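Local coordinates for protein Exo-arabinanase (PDB 3A72) that hydrolyses alpha-1,5-linked L-arabinan as an exo-acting glycoside hydrolase, probably releasing arabinobiose, the sugar bound in this structure, from the chain ends, at residues Leu111-Tyr119 / Phe130-Arg141; Gly159-Asp167 / Met178-Trp189. All blocks are in the same frame, centred on the assembly; numbering follows the deposited sequence.

In the fold
Six four-stranded antiparallel sheets make up the fold, five built in succession and one joining strand 6-10 to the last three strands, as in a six-bladed beta-propeller like that of the sialidases. Contact 1 comes first, closing the hairpin 114-121/129-137 that forms the third and fourth strands of one blade. The chain then passes into the next sheet, whose first strand is 149-157, and contact 2 closes the hairpin 160-167/177-183, the second and third strands of that blade. The two loops are in series, neither nested nor crossed. They nevertheless touch: Ser132 of contact 1 probably hydrogen-bonds Leu186 and Trp189 of contact 2, and Ala135 packs on Tyr165, which ties the neighbouring blades together.

Contact 1 (Leu111-Tyr119 / Phe130-Arg141); sequences LSSTDIVLY and FVSHIAAGGEAR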
loop_
_atom_site.group_PDB
_atom_site.type_symbol
_atom_site.label_atom_id
_atom_site.label_comp_id
_atom_site.label_asym_id
_atom_site.label_seq_id
_atom_site.Cartn_x
_atom_site.Cartn_y
_atom_site.Cartn_z
ATOM N N LEU A 111 -19.531 -9.178 -3.934
ATOM C CA LEU A 111 -18.218 -9.218 -4.580
ATOM C C LEU A 111 -18.338 -9.122 -6.095
ATOM O O LEU A 111 -17.409 -9.504 -6.827
ATOM C CB LEU A 111 -17.364 -10.418 -4.165
ATOM C CG LEU A 111 -17.158 -10.566 -2.668
ATOM C CD1 LEU A 111 -16.219 -11.754 -2.405
ATOM C CD2 LEU A 111 -16.622 -9.322 -1.984
ATOM N N SER A 112 -19.431 -8.569 -6.621
ATOM C CA SER A 112 -19.671 -8.641 -8.054
ATOM C C SER A 112 -18.899 -7.630 -8.878
ATOM O O SER A 112 -18.829 -7.804 -10.105
ATOM C CB SER A 112 -21.169 -8.471 -8.334
ATOM O OG SER A 112 -21.662 -7.230 -7.829
ATOM N N SER A 113 -18.337 -6.606 -8.289
ATOM C CA SER A 113 -17.638 -5.555 -9.023
ATOM C C SER A 113 -16.610 -4.899 -8.124
ATOM O O SER A 113 -16.673 -5.032 -6.916
ATOM C CB SER A 113 -18.627 -4.531 -9.566
ATOM O OG SER A 113 -19.384 -3.925 -8.529
ATOM N N THR A 114 -15.717 -4.155 -8.765
ATOM C CA THR A 114 -14.671 -3.368 -8.109
ATOM C C THR A 114 -14.665 -1.958 -8.664
ATOM O O THR A 114 -14.912 -1.756 -9.850
ATOM C CB THR A 114 -13.295 -4.058 -8.290
ATOM O OG1 THR A 114 -13.140 -4.456 -9.669
ATOM C CG2 THR A 114 -13.151 -5.263 -7.411
ATOM N N ASP A 115 -14.386 -0.972 -7.830
ATOM C CA ASP A 115 -14.403 0.414 -8.251
ATOM C C ASP A 115 -13.478 1.195 -7.331
ATOM O O ASP A 115 -13.829 1.482 -6.170
ATOM C CB ASP A 115 -15.813 0.961 -8.212
ATOM C CG ASP A 115 -15.995 2.347 -8.671
ATOM O OD1 ASP A 115 -15.080 3.026 -9.135
ATOM O OD2 ASP A 115 -17.189 2.837 -8.604
ATOM N N ILE A 116 -12.296 1.519 -7.824
ATOM C CA ILE A 116 -11.329 2.321 -7.065
ATOM C C ILE A 116 -11.781 3.757 -7.157
ATOM O O ILE A 116 -11.779 4.353 -8.263
ATOM C CB ILE A 116 -9.899 2.131 -7.572
ATOM C CG1 ILE A 116 -9.454 0.692 -7.429
ATOM C CG2 ILE A 116 -8.974 3.086 -6.843
ATOM C CD1 ILE A 116 -8.148 0.383 -8.148
ATOM N N VAL A 117 -12.175 4.296 -6.016
ATOM C CA VAL A 117 -12.708 5.654 -5.865
ATOM C C VAL A 117 -11.736 6.492 -5.036
ATOM O O VAL A 117 -10.929 5.970 -4.264
ATOM C CB VAL A 117 -14.099 5.621 -5.256
ATOM C CG1 VAL A 117 -15.098 4.968 -6.217
ATOM C CG2 VAL A 117 -14.143 5.000 -3.870
ATOM N N LEU A 118 -11.839 7.795 -5.217
ATOM C CA LEU A 118 -11.003 8.795 -4.588
ATOM C C LEU A 118 -11.865 9.758 -3.765
ATOM O O LEU A 118 -12.770 10.386 -4.321
ATOM C CB LEU A 118 -10.170 9.579 -5.638
ATOM C CG LEU A 118 -9.120 10.502 -5.061
ATOM C CD1 LEU A 118 -8.004 9.750 -4.422
ATOM C CD2 LEU A 118 -8.621 11.433 -6.162
ATOM N N TYR A 119 -11.554 9.873 -2.480
ATOM C CA TYR A 119 -12.140 10.793 -1.521
ATOM C C TYR A 119 -11.059 11.771 -1.058
ATOM O O TYR A 119 -9.873 11.473 -1.011
ATOM C CB TYR A 119 -12.702 10.014 -0.292
ATOM C CG TYR A 119 -14.081 9.463 -0.594
ATOM C CD1 TYR A 119 -15.208 10.078 -0.101
ATOM C CD2 TYR A 119 -14.276 8.345 -1.399
ATOM C CE1 TYR A 119 -16.472 9.605 -0.366
ATOM C CE2 TYR A 119 -15.526 7.868 -1.716
ATOM C CZ TYR A 119 -16.634 8.498 -1.195
ATOM O OH TYR A 119 -17.879 8.010 -1.571
ATOM N N PHE A 130 -16.421 12.797 -1.766
ATOM C CA PHE A 130 -16.103 12.046 -3.001
ATOM C C PHE A 130 -15.533 13.007 -4.042
ATOM O O PHE A 130 -16.100 14.078 -4.246
ATOM C CB PHE A 130 -17.358 11.353 -3.522
ATOM C CG PHE A 130 -17.184 10.732 -4.902
ATOM C CD1 PHE A 130 -16.494 9.584 -5.070
ATOM C CD2 PHE A 130 -17.734 11.336 -6.008
ATOM C CE1 PHE A 130 -16.303 9.059 -6.316
ATOM C CE2 PHE A 130 -17.557 10.806 -7.269
ATOM C CZ PHE A 130 -16.835 9.647 -7.437
ATOM N N VAL A 131 -14.484 12.580 -4.730
ATOM C CA VAL A 131 -13.894 13.341 -5.824
ATOM C C VAL A 131 -14.102 12.685 -7.163
ATOM O O VAL A 131 -14.629 13.345 -8.092
ATOM C CB VAL A 131 -12.377 13.610 -5.574
ATOM C CG1 VAL A 131 -11.849 14.454 -6.706
ATOM C CG2 VAL A 131 -12.130 14.291 -4.237
ATOM N N SER A 132 -13.700 11.420 -7.344
ATOM C CA SER A 132 -13.836 10.789 -8.643
ATOM C C SER A 132 -13.706 9.266 -8.510
ATOM O O SER A 132 -13.168 8.745 -7.537
ATOM C CB SER A 132 -12.815 11.330 -9.605
ATOM O OG SER A 132 -11.559 10.998 -9.139
ATOM N N HIS A 133 -14.174 8.603 -9.571
ATOM C CA HIS A 133 -13.774 7.227 -9.818
ATOM C C HIS A 133 -12.432 7.242 -10.531
ATOM O O HIS A 133 -12.232 8.026 -11.454
ATOM C CB HIS A 133 -14.738 6.545 -10.767
ATOM C CG HIS A 133 -16.127 6.443 -10.244
ATOM N ND1 HIS A 133 -17.213 7.325 -10.354
ATOM C CD2 HIS A 133 -16.574 5.428 -9.526
ATOM C CE1 HIS A 133 -18.263 6.797 -9.698
ATOM N NE2 HIS A 133 -17.894 5.629 -9.174
ATOM N N ILE A 134 -11.522 6.361 -10.118
ATOM C CA ILE A 134 -10.238 6.184 -10.840
ATOM C C ILE A 134 -10.389 5.096 -11.887
ATOM O O ILE A 134 -10.113 5.315 -13.066
ATOM C CB ILE A 134 -9.107 5.870 -9.816
ATOM C CG1 ILE A 134 -9.064 6.898 -8.685
ATOM C CG2 ILE A 134 -7.796 5.766 -10.569
ATOM C CD1 ILE A 134 -7.901 6.808 -7.731
ATOM N N ALA A 135 -10.828 3.904 -11.458
ATOM C CA ALA A 135 -10.840 2.737 -12.336
ATOM C C ALA A 135 -11.796 1.719 -11.763
ATOM O O ALA A 135 -11.768 1.484 -10.563
ATOM C CB ALA A 135 -9.438 2.116 -12.415
ATOM N N ALA A 136 -12.587 1.073 -12.616
ATOM C CA ALA A 136 -13.576 0.094 -12.179
ATOM C C ALA A 136 -13.412 -1.186 -12.988
ATOM O O ALA A 136 -12.928 -1.171 -14.121
ATOM C CB ALA A 136 -14.974 0.620 -12.257
ATOM N N GLY A 137 -13.793 -2.299 -12.385
ATOM C CA GLY A 137 -13.694 -3.596 -13.003
ATOM C C GLY A 137 -14.704 -4.571 -12.447
ATOM O O GLY A 137 -15.722 -4.228 -11.817
ATOM N N GLY A 138 -14.416 -5.839 -12.685
ATOM C CA GLY A 138 -15.306 -6.956 -12.401
ATOM C C GLY A 138 -15.143 -7.563 -11.033
ATOM O O GLY A 138 -14.801 -6.902 -10.046
ATOM N N GLU A 139 -15.510 -8.838 -10.967
ATOM C CA GLU A 139 -15.733 -9.586 -9.735
ATOM C C GLU A 139 -14.474 -9.573 -8.856
ATOM O O GLU A 139 -13.367 -9.862 -9.328
ATOM C CB GLU A 139 -16.098 -11.000 -10.121
ATOM C CG GLU A 139 -16.217 -11.996 -8.968
ATOM C CD GLU A 139 -16.398 -13.409 -9.423
ATOM O OE1 GLU A 139 -16.928 -13.578 -10.578
ATOM O OE2 GLU A 139 -16.049 -14.364 -8.720
ATOM N N ALA A 140 -14.679 -9.270 -7.560
ATOM C CA ALA A 140 -13.592 -9.080 -6.590
ATOM C C ALA A 140 -13.067 -10.383 -6.037
ATOM O O ALA A 140 -13.016 -10.584 -4.819
ATOM C CB ALA A 140 -14.093 -8.176 -5.497
ATOM N N ARG A 141 -12.634 -11.262 -6.950
ATOM C CA ARG A 141 -11.913 -12.474 -6.541
ATOM C C ARG A 141 -10.683 -12.627 -7.467
ATOM O O ARG A 141 -10.781 -12.377 -8.665
ATOM C CB ARG A 141 -12.755 -13.749 -6.642
ATOM C CG ARG A 141 -13.903 -13.767 -5.660
ATOM C CD ARG A 141 -14.613 -15.121 -5.700
ATOM N NE ARG A 141 -15.741 -15.205 -4.744
ATOM C CZ ARG A 141 -16.979 -14.859 -4.962
ATOM N NH1 ARG A 141 -17.354 -14.399 -6.140
ATOM N NH2 ARG A 141 -17.874 -14.965 -3.979
#
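Thr114 OG1 donates to Gly138 O at 3.0 Å, just past the end of the strand pairing. With chi1 at 46° the hydroxyl sits between backbone N and carbonyl carbon, which puts the methyl, CG2, beside N and 3.6 Å from Ala140 CB; Val149 N of the next blade donates to the same hydroxyl. Further toward this end, Ala140 N binds Leu111 O at 2.8 Å, and Leu111 CD1 rests over one face of the Arg141 guanidinium, whose NH1 makes a salt bridge to Glu139.

Two classic beta bulges interrupt the antiparallel ladder. Ile116 O takes a bond from Ile134 N (2.7 Å) and a weak one from Ala135 N, while Leu118 O receives Val131 N and, weakly, Ser132 N. Each carbonyl thus meets two successive amides, and the edge strand gains a residue twice over its partner.

At the far end the Phe130 ring turns its edge to the face of Tyr119, centroids 5.7 Å apart and planes at 68°. Phe130 CA also lies over that face, 3.8 Å from the Tyr119 centroid in a CH-pi contact, and the Tyr119 hydroxyl is held by Thr73.

Strand 100-106 pairs with the other side of 114-119, whereas Ile116, Ile134 and Ala135 pack against strand 160-167 and Leu118 against strand 149-157 of the adjoining blade.

Contact 2 (Gly159-Asp167 / Met178-Trp189); sequences GKLICYYSD and MVHQVTNDLKNW
Gln181 NE2 donates to Tyr165 OH across the hairpin at 2.6 Å, unusually short for an amide donor and bent, at 134°, with the hydroxyl tilted from the amide plane; NE2 also bonds weakly to Ile134 O of the adjoining blade. Beside it Val179 CG2 presses on one face of the Tyr165 ring, 3.5 Å from the centroid. Tyr165 chi1 (59°) sets the ring between its own N and carbonyl carbon, folding it across the neighbouring strand; Asp167 CB and OD2 close on the same valine. On the opposite sheet face Tyr164 and His180 run side by side, their rings inclined at 65°, and Ile162 CG2 touches His180 CB at 3.8 Å.

Three hydrogen-bonded pairs, Leu161 with Thr183, Cys163 with Gln181 and Tyr165 with Val179, set this register in the two middle strands of a propeller blade. Beyond Thr183 the chain enters a turn resembling a shortened Asp box, the element that commonly joins the third and fourth strands of sialidase-type blades. Thr183 OG1 accepts from Asp185 N in an ST turn and donates to Asn188 O at 2.6 Å. Asp185 OD1 takes both Lys187 N and Asn188 N, the latter at 2.8 Å on its syn lone pair. This clasp brings Trp189 back onto the sheet, its CZ3 at 3.9 Å from Cys163 CB, and Leu186 CD2 to 3.6 Å from Leu161 CD2.

Farther out, Arg169 salt-bridges Asp167 and weakly bonds the Tyr165 hydroxyl, while His180 NE2 binds Glu246 O. Ser166, held by Glu151 and Met207 N, touches a bound arabinofuranose.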
loop_
_atom_site.group_PDB
_atom_site.type_symbol
_atom_site.label_atom_id
_atom_site.label_comp_id
_atom_site.label_asym_id
_atom_site.label_seq_id
_atom_site.Cartn_x
_atom_site.Cartn_y
_atom_site.Cartn_z
ATOM N N GLY A 159 3.013 18.186 -10.351
ATOM C CA GLY A 159 1.691 18.698 -10.425
ATOM C C GLY A 159 0.641 17.692 -10.841
ATOM O O GLY A 159 -0.516 18.082 -11.100
ATOM N N LYS A 160 0.998 16.425 -10.899
ATOM C CA LYS A 160 0.103 15.349 -11.280
ATOM C C LYS A 160 0.019 14.323 -10.155
ATOM O O LYS A 160 0.964 14.178 -9.374
ATOM C CB LYS A 160 0.636 14.637 -12.531
ATOM C CG LYS A 160 0.755 15.557 -13.740
ATOM C CD LYS A 160 1.473 14.859 -14.925
ATOM C CE LYS A 160 2.993 14.778 -14.732
ATOM N NZ LYS A 160 3.573 14.034 -15.935
ATOM N N LEU A 161 -1.088 13.617 -10.134
ATOM C CA LEU A 161 -1.230 12.476 -9.260
ATOM C C LEU A 161 -1.300 11.191 -10.109
ATOM O O LEU A 161 -2.091 11.147 -11.068
ATOM C CB LEU A 161 -2.465 12.565 -8.377
ATOM C CG LEU A 161 -2.639 11.480 -7.330
ATOM C CD1 LEU A 161 -1.586 11.611 -6.256
ATOM C CD2 LEU A 161 -4.016 11.506 -6.711
ATOM N N ILE A 162 -0.469 10.241 -9.738
ATOM C CA ILE A 162 -0.430 8.944 -10.351
ATOM C C ILE A 162 -1.091 7.941 -9.408
ATOM O O ILE A 162 -0.784 7.910 -8.207
ATOM C CB ILE A 162 1.009 8.491 -10.657
ATOM C CG1 ILE A 162 1.777 9.534 -11.486
ATOM C CG2 ILE A 162 1.054 7.152 -11.323
ATOM C CD1 ILE A 162 3.299 9.326 -11.428
ATOM N N CYS A 163 -1.981 7.104 -9.950
ATOM C CA CYS A 163 -2.519 5.967 -9.214
ATOM C C CYS A 163 -2.057 4.683 -9.921
ATOM O O CYS A 163 -2.447 4.420 -11.044
ATOM C CB CYS A 163 -4.035 5.988 -9.159
ATOM S SG CYS A 163 -4.695 4.625 -8.155
ATOM N N TYR A 164 -1.176 3.966 -9.238
ATOM C CA TYR A 164 -0.754 2.615 -9.656
ATOM C C TYR A 164 -1.730 1.620 -9.078
ATOM O O TYR A 164 -2.159 1.766 -7.931
ATOM C CB TYR A 164 0.634 2.308 -9.138
ATOM C CG TYR A 164 1.744 3.287 -9.491
ATOM C CD1 TYR A 164 2.477 3.181 -10.655
ATOM C CD2 TYR A 164 2.057 4.335 -8.593
ATOM C CE1 TYR A 164 3.487 4.084 -10.941
ATOM C CE2 TYR A 164 3.068 5.215 -8.867
ATOM C CZ TYR A 164 3.792 5.102 -10.049
ATOM O OH TYR A 164 4.805 5.997 -10.268
ATOM N N TYR A 165 -2.045 0.552 -9.817
ATOM C CA TYR A 165 -2.965 -0.479 -9.292
ATOM C C TYR A 165 -2.770 -1.740 -10.091
ATOM O O TYR A 165 -2.100 -1.788 -11.121
ATOM C CB TYR A 165 -4.412 0.011 -9.255
ATOM C CG TYR A 165 -5.012 0.439 -10.577
ATOM C CD1 TYR A 165 -5.752 -0.460 -11.332
ATOM C CD2 TYR A 165 -4.869 1.729 -11.080
ATOM C CE1 TYR A 165 -6.310 -0.072 -12.532
ATOM C CE2 TYR A 165 -5.435 2.115 -12.254
ATOM C CZ TYR A 165 -6.150 1.222 -12.985
ATOM O OH TYR A 165 -6.690 1.606 -14.198
ATOM N N SER A 166 -3.346 -2.838 -9.556
ATOM C CA SER A 166 -3.351 -4.125 -10.201
ATOM C C SER A 166 -4.610 -4.282 -11.059
ATOM O O SER A 166 -5.684 -3.840 -10.623
ATOM C CB SER A 166 -3.283 -5.251 -9.189
ATOM O OG SER A 166 -2.215 -5.073 -8.277
ATOM N N ASP A 167 -4.484 -4.905 -12.224
ATOM C CA ASP A 167 -5.547 -4.890 -13.213
ATOM C C ASP A 167 -5.732 -6.260 -13.811
ATOM O O ASP A 167 -4.766 -6.816 -14.369
ATOM C CB ASP A 167 -5.197 -3.878 -14.293
ATOM C CG ASP A 167 -6.286 -3.532 -15.252
ATOM O OD1 ASP A 167 -7.421 -4.064 -15.092
ATOM O OD2 ASP A 167 -6.051 -2.697 -16.152
ATOM N N MET A 178 -0.018 -4.925 -13.826
ATOM C CA MET A 178 -0.116 -3.702 -13.042
ATOM C C MET A 178 -0.008 -2.514 -14.004
ATOM O O MET A 178 0.726 -2.563 -15.022
ATOM C CB MET A 178 0.941 -3.599 -11.967
ATOM C CG MET A 178 0.768 -4.706 -10.916
ATOM S SD MET A 178 2.103 -4.775 -9.705
ATOM C CE MET A 178 3.462 -5.086 -10.808
ATOM N N VAL A 179 -0.739 -1.492 -13.704
ATOM C CA VAL A 179 -0.996 -0.327 -14.554
ATOM C C VAL A 179 -0.979 0.933 -13.738
ATOM O O VAL A 179 -0.955 0.918 -12.486
ATOM C CB VAL A 179 -2.363 -0.482 -15.272
ATOM C CG1 VAL A 179 -2.456 -1.799 -16.024
ATOM C CG2 VAL A 179 -3.496 -0.335 -14.305
ATOM N N HIS A 180 -1.125 2.070 -14.425
ATOM C CA HIS A 180 -1.433 3.301 -13.728
ATOM C C HIS A 180 -2.306 4.199 -14.609
ATOM O O HIS A 180 -2.382 4.032 -15.830
ATOM C CB HIS A 180 -0.177 4.110 -13.237
ATOM C CG HIS A 180 0.618 4.656 -14.364
ATOM N ND1 HIS A 180 0.511 5.814 -15.061
ATOM C CD2 HIS A 180 1.693 4.019 -14.868
ATOM C CE1 HIS A 180 1.513 5.847 -15.995
ATOM N NE2 HIS A 180 2.237 4.733 -15.870
ATOM N N GLN A 181 -2.918 5.182 -13.960
ATOM C CA GLN A 181 -3.530 6.328 -14.612
ATOM C C GLN A 181 -3.033 7.583 -13.922
ATOM O O GLN A 181 -2.652 7.567 -12.739
ATOM C CB GLN A 181 -5.040 6.251 -14.615
ATOM C CG GLN A 181 -5.585 5.089 -15.432
ATOM C CD GLN A 181 -7.071 4.946 -15.390
ATOM O OE1 GLN A 181 -7.842 5.774 -16.037
ATOM N NE2 GLN A 181 -7.541 4.001 -14.699
ATOM N N VAL A 182 -3.072 8.701 -14.666
ATOM C CA VAL A 182 -2.557 9.983 -14.195
ATOM C C VAL A 182 -3.640 11.032 -14.299
ATOM O O VAL A 182 -4.469 10.999 -15.214
ATOM C CB VAL A 182 -1.342 10.428 -15.021
ATOM C CG1 VAL A 182 -0.686 11.628 -14.419
ATOM C CG2 VAL A 182 -0.403 9.247 -15.143
ATOM N N THR A 183 -3.622 12.009 -13.394
ATOM C CA THR A 183 -4.504 13.129 -13.423
ATOM C C THR A 183 -3.762 14.408 -13.050
ATOM O O THR A 183 -2.864 14.386 -12.234
ATOM C CB THR A 183 -5.712 12.905 -12.462
ATOM O OG1 THR A 183 -6.629 13.952 -12.601
ATOM C CG2 THR A 183 -5.254 12.765 -11.057
ATOM N N ASN A 184 -4.194 15.534 -13.641
ATOM C CA ASN A 184 -3.699 16.845 -13.190
ATOM C C ASN A 184 -4.758 17.611 -12.429
ATOM O O ASN A 184 -4.542 18.786 -12.058
ATOM C CB ASN A 184 -3.090 17.642 -14.300
ATOM C CG ASN A 184 -4.001 17.998 -15.375
ATOM O OD1 ASN A 184 -5.173 18.072 -15.144
ATOM N ND2 ASN A 184 -3.573 18.161 -16.628
ATOM N N ASP A 185 -5.885 17.014 -12.082
ATOM C CA ASP A 185 -6.944 17.744 -11.377
ATOM C C ASP A 185 -7.731 16.900 -10.364
ATOM O O ASP A 185 -8.628 17.441 -9.703
ATOM C CB ASP A 185 -7.906 18.382 -12.358
ATOM C CG ASP A 185 -8.663 17.441 -13.251
ATOM O OD1 ASP A 185 -8.628 16.215 -13.010
ATOM O OD2 ASP A 185 -9.351 17.940 -14.181
ATOM N N LEU A 186 -7.466 15.644 -10.130
ATOM C CA LEU A 186 -8.104 14.608 -9.338
ATOM C C LEU A 186 -9.446 14.149 -9.870
ATOM O O LEU A 186 -10.072 13.269 -9.242
ATOM C CB LEU A 186 -8.184 15.040 -7.890
ATOM C CG LEU A 186 -6.910 15.456 -7.198
ATOM C CD1 LEU A 186 -7.131 15.487 -5.683
ATOM C CD2 LEU A 186 -5.760 14.526 -7.503
ATOM N N LYS A 187 -9.931 14.730 -10.982
ATOM C CA LYS A 187 -11.248 14.517 -11.478
ATOM C C LYS A 187 -11.222 13.776 -12.782
ATOM O O LYS A 187 -12.065 12.889 -12.963
ATOM C CB LYS A 187 -11.927 15.886 -11.696
ATOM C CG LYS A 187 -12.119 16.631 -10.365
ATOM C CD LYS A 187 -12.562 18.018 -10.704
ATOM C CE LYS A 187 -12.968 18.900 -9.548
ATOM N NZ LYS A 187 -13.648 20.157 -10.052
ATOM N N ASN A 188 -10.334 14.126 -13.640
ATOM C CA ASN A 188 -10.276 13.530 -14.968
ATOM C C ASN A 188 -9.014 12.710 -15.010
ATOM O O ASN A 188 -7.957 13.275 -14.737
ATOM C CB ASN A 188 -10.246 14.592 -16.055
ATOM C CG ASN A 188 -11.533 15.373 -16.036
ATOM O OD1 ASN A 188 -12.459 14.811 -16.600
ATOM N ND2 ASN A 188 -11.546 16.585 -15.449
ATOM N N TRP A 189 -9.175 11.415 -15.335
ATOM C CA TRP A 189 -8.015 10.526 -15.379
ATOM C C TRP A 189 -7.641 10.174 -16.853
ATOM O O TRP A 189 -8.499 9.991 -17.712
ATOM C CB TRP A 189 -8.261 9.255 -14.604
ATOM C CG TRP A 189 -8.448 9.537 -13.136
ATOM C CD1 TRP A 189 -9.597 9.909 -12.502
ATOM C CD2 TRP A 189 -7.384 9.472 -12.135
ATOM N NE1 TRP A 189 -9.283 10.045 -11.212
ATOM C CE2 TRP A 189 -7.977 9.807 -10.903
ATOM C CE3 TRP A 189 -6.023 9.149 -12.170
ATOM C CZ2 TRP A 189 -7.268 9.849 -9.719
ATOM C CZ3 TRP A 189 -5.295 9.179 -10.977
ATOM C CH2 TRP A 189 -5.908 9.521 -9.764
#